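Local coordinates for nitrate transport protein (Xanthomonas axonopodis pv. citri, PDB 3KSX) that probably captures alkanesulfonates in the periplasm for import by an ABC transporter, serving as its substrate-binding protein, at residues K132-K138 against I160-S166. Residues are numbered along the deposited sequence; the frame is centred on the assembly and turned at random.
Sequences KRIAFQK and ITPLYLS
With chi1 of 52°, Phe136 sets CG between its own backbone N and carbonyl carbon, which lays the ring beside Pro162 and Tyr164; Tyr164, with CG anti to the carbonyl carbon (chi1 -61°), brings its CE1 edge alongside that ring. This aromatic pair sits on a right-handed beta-alpha-beta crossover: strand 133-136 leads through helix 141-152 to strand 161-164, the parallel edge strand of a five-stranded mixed sheet in a periplasmic binding protein. The two rings form an offset edge-to-face pair, planes at 82°, with the edge of Tyr164 turned to the face of Phe136 and Tyr164 CE1 3.6 Å from Phe136 CZ. Pro162 CB presses on Phe136 CE2 at 3.5 Å, while Leu146 and His143 of the crossover helix also touch the Phe136 ring. Toward the start of the strands, Ile134 CD1 packs against CB and CG2 of Ile160, on the same helix-covered side.

The backbones are laced by five hydrogen bonds in a parallel ladder: Ile134 and Phe136 each give their N and take a bond on their O, and Lys132 O receives Thr161 N at 2.8 Å. On the other face of the sheet, Leu163 CD1 meets Arg133 CB, and Ala135 and Leu165 turn to helix 167-175. Beyond the strand end, Gln137 OE1 comes within 3.3 Å of Ser166 CA, but its hydrogen bond goes to Gln70 NE2. A bound MOPS molecule, about 5 Å from the Gln137 side chain at the nearest atoms, places this end of the sheet near a ligand pocket.

Lys138 lays its aliphatic chain over one face of Tyr164, CE 4.2 Å from the ring centroid, and carries NZ into an off-centre cation-pi contact 4.9 Å from the Tyr164 ring centroid.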
loop_
_atom_site.group_PDB
_atom_site.type_symbol
_atom_site.label_atom_id
_atom_site.label_comp_id
_atom_site.label_asym_id
_atom_site.label_seq_id
_atom_site.Cartn_x
_atom_site.Cartn_y
_atom_site.Cartn_z
ATOM N N LYS A 132 12.467 -3.265 -21.376
ATOM C CA LYS A 132 13.087 -3.922 -20.231
ATOM C C LYS A 132 12.059 -4.702 -19.368
ATOM O O LYS A 132 10.862 -4.417 -19.408
ATOM C CB LYS A 132 13.784 -2.899 -19.350
ATOM C CG LYS A 132 14.792 -2.016 -20.037
ATOM C CD LYS A 132 15.972 -2.770 -20.473
ATOM C CE LYS A 132 16.925 -1.750 -21.042
ATOM N NZ LYS A 132 17.497 -2.222 -22.298
ATOM N N ARG A 133 12.581 -5.650 -18.590
ATOM C CA ARG A 133 11.816 -6.548 -17.723
ATOM C C ARG A 133 11.742 -5.862 -16.380
ATOM O O ARG A 133 12.754 -5.629 -15.746
ATOM C CB ARG A 133 12.576 -7.846 -17.562
ATOM C CG ARG A 133 12.468 -8.687 -18.750
ATOM C CD ARG A 133 13.068 -10.010 -18.467
ATOM N NE ARG A 133 12.679 -10.793 -19.630
ATOM C CZ ARG A 133 12.528 -12.110 -19.660
ATOM N NH1 ARG A 133 12.745 -12.855 -18.567
ATOM N NH2 ARG A 133 12.148 -12.673 -20.812
ATOM N N ILE A 134 10.526 -5.501 -16.009
ATOM C CA ILE A 134 10.269 -4.755 -14.776
ATOM C C ILE A 134 9.388 -5.566 -13.828
ATOM O O ILE A 134 8.231 -5.895 -14.174
ATOM C CB ILE A 134 9.614 -3.430 -15.105
ATOM C CG1 ILE A 134 10.347 -2.698 -16.266
ATOM C CG2 ILE A 134 9.479 -2.572 -13.871
ATOM C CD1 ILE A 134 9.758 -1.300 -16.492
ATOM N N ALA A 135 9.903 -5.888 -12.650
ATOM C CA ALA A 135 9.216 -6.636 -11.581
ATOM C C ALA A 135 8.294 -5.677 -10.809
ATOM O O ALA A 135 8.695 -4.540 -10.468
ATOM C CB ALA A 135 10.267 -7.145 -10.571
ATOM N N PHE A 136 7.093 -6.131 -10.496
ATOM C CA PHE A 136 6.210 -5.385 -9.528
ATOM C C PHE A 136 5.054 -6.262 -9.153
ATOM O O PHE A 136 4.737 -7.216 -9.871
ATOM C CB PHE A 136 5.617 -4.037 -10.083
ATOM C CG PHE A 136 4.901 -4.174 -11.441
ATOM C CD1 PHE A 136 3.470 -4.208 -11.492
ATOM C CD2 PHE A 136 5.607 -4.254 -12.639
ATOM C CE1 PHE A 136 2.814 -4.303 -12.695
ATOM C CE2 PHE A 136 4.932 -4.354 -13.903
ATOM C CZ PHE A 136 3.530 -4.410 -13.886
ATOM N N GLN A 137 4.389 -5.912 -8.063
ATOM C CA GLN A 137 3.170 -6.643 -7.713
ATOM C C GLN A 137 2.012 -6.159 -8.562
ATOM O O GLN A 137 1.646 -4.993 -8.524
ATOM C CB GLN A 137 2.922 -6.419 -6.216
ATOM C CG GLN A 137 1.552 -6.911 -5.749
ATOM C CD GLN A 137 1.482 -8.417 -5.633
ATOM O OE1 GLN A 137 2.345 -9.057 -5.065
ATOM N NE2 GLN A 137 0.374 -8.982 -6.112
ATOM N N LYS A 138 1.423 -7.067 -9.328
ATOM C CA LYS A 138 0.270 -6.730 -10.185
ATOM C C LYS A 138 -0.867 -6.165 -9.322
ATOM O O LYS A 138 -1.215 -6.760 -8.294
ATOM C CB LYS A 138 -0.222 -8.012 -10.881
ATOM C CG LYS A 138 -1.334 -7.674 -11.859
ATOM C CD LYS A 138 -1.996 -8.940 -12.366
ATOM C CE LYS A 138 -2.293 -8.737 -13.829
ATOM N NZ LYS A 138 -2.909 -9.958 -14.463
ATOM N N ILE A 160 7.027 -2.319 -22.071
ATOM C CA ILE A 160 7.930 -2.903 -21.053
ATOM C C ILE A 160 7.453 -4.331 -20.863
ATOM O O ILE A 160 6.335 -4.657 -21.258
ATOM C CB ILE A 160 8.028 -2.090 -19.739
ATOM C CG1 ILE A 160 6.692 -1.976 -19.001
ATOM C CG2 ILE A 160 8.495 -0.635 -19.997
ATOM C CD1 ILE A 160 6.347 -3.159 -18.177
ATOM N N THR A 161 8.275 -5.195 -20.285
ATOM C CA THR A 161 7.851 -6.524 -19.991
ATOM C C THR A 161 7.606 -6.738 -18.492
ATOM O O THR A 161 8.573 -6.714 -17.755
ATOM C CB THR A 161 8.927 -7.430 -20.412
ATOM O OG1 THR A 161 8.968 -7.373 -21.825
ATOM C CG2 THR A 161 8.688 -8.805 -19.966
ATOM N N PRO A 162 6.333 -6.945 -18.041
ATOM C CA PRO A 162 6.122 -7.024 -16.553
ATOM C C PRO A 162 6.555 -8.384 -15.980
ATOM O O PRO A 162 6.353 -9.409 -16.591
ATOM C CB PRO A 162 4.608 -6.810 -16.430
ATOM C CG PRO A 162 4.051 -7.485 -17.748
ATOM C CD PRO A 162 5.019 -6.892 -18.761
ATOM N N LEU A 163 7.208 -8.416 -14.839
ATOM C CA LEU A 163 7.349 -9.634 -14.104
ATOM C C LEU A 163 6.494 -9.434 -12.830
ATOM O O LEU A 163 6.863 -8.701 -11.882
ATOM C CB LEU A 163 8.847 -9.938 -13.828
ATOM C CG LEU A 163 9.797 -9.810 -15.013
ATOM C CD1 LEU A 163 11.249 -9.879 -14.583
ATOM C CD2 LEU A 163 9.524 -10.829 -16.137
ATOM N N TYR A 164 5.322 -10.061 -12.833
ATOM C CA TYR A 164 4.419 -9.954 -11.724
ATOM C C TYR A 164 4.906 -10.761 -10.551
ATOM O O TYR A 164 4.738 -11.959 -10.563
ATOM C CB TYR A 164 3.032 -10.418 -12.164
ATOM C CG TYR A 164 2.449 -9.613 -13.280
ATOM C CD1 TYR A 164 2.343 -8.236 -13.188
ATOM C CD2 TYR A 164 2.030 -10.225 -14.454
ATOM C CE1 TYR A 164 1.751 -7.494 -14.196
ATOM C CE2 TYR A 164 1.473 -9.470 -15.493
ATOM C CZ TYR A 164 1.337 -8.130 -15.348
ATOM O OH TYR A 164 0.810 -7.426 -16.378
ATOM N N LEU A 165 5.530 -10.127 -9.556
ATOM C CA LEU A 165 6.125 -10.796 -8.432
ATOM C C LEU A 165 5.804 -10.088 -7.136
ATOM O O LEU A 165 5.826 -8.874 -7.107
ATOM C CB LEU A 165 7.632 -10.809 -8.613
ATOM C CG LEU A 165 8.135 -11.668 -9.790
ATOM C CD1 LEU A 165 9.603 -11.383 -9.991
ATOM C CD2 LEU A 165 7.894 -13.194 -9.537
ATOM N N SER A 166 5.491 -10.871 -6.103
ATOM C CA SER A 166 5.420 -10.330 -4.743
ATOM C C SER A 166 6.695 -9.674 -4.277
ATOM O O SER A 166 7.759 -9.936 -4.770
ATOM C CB SER A 166 5.011 -11.452 -3.746
ATOM O OG SER A 166 6.090 -12.337 -3.584
#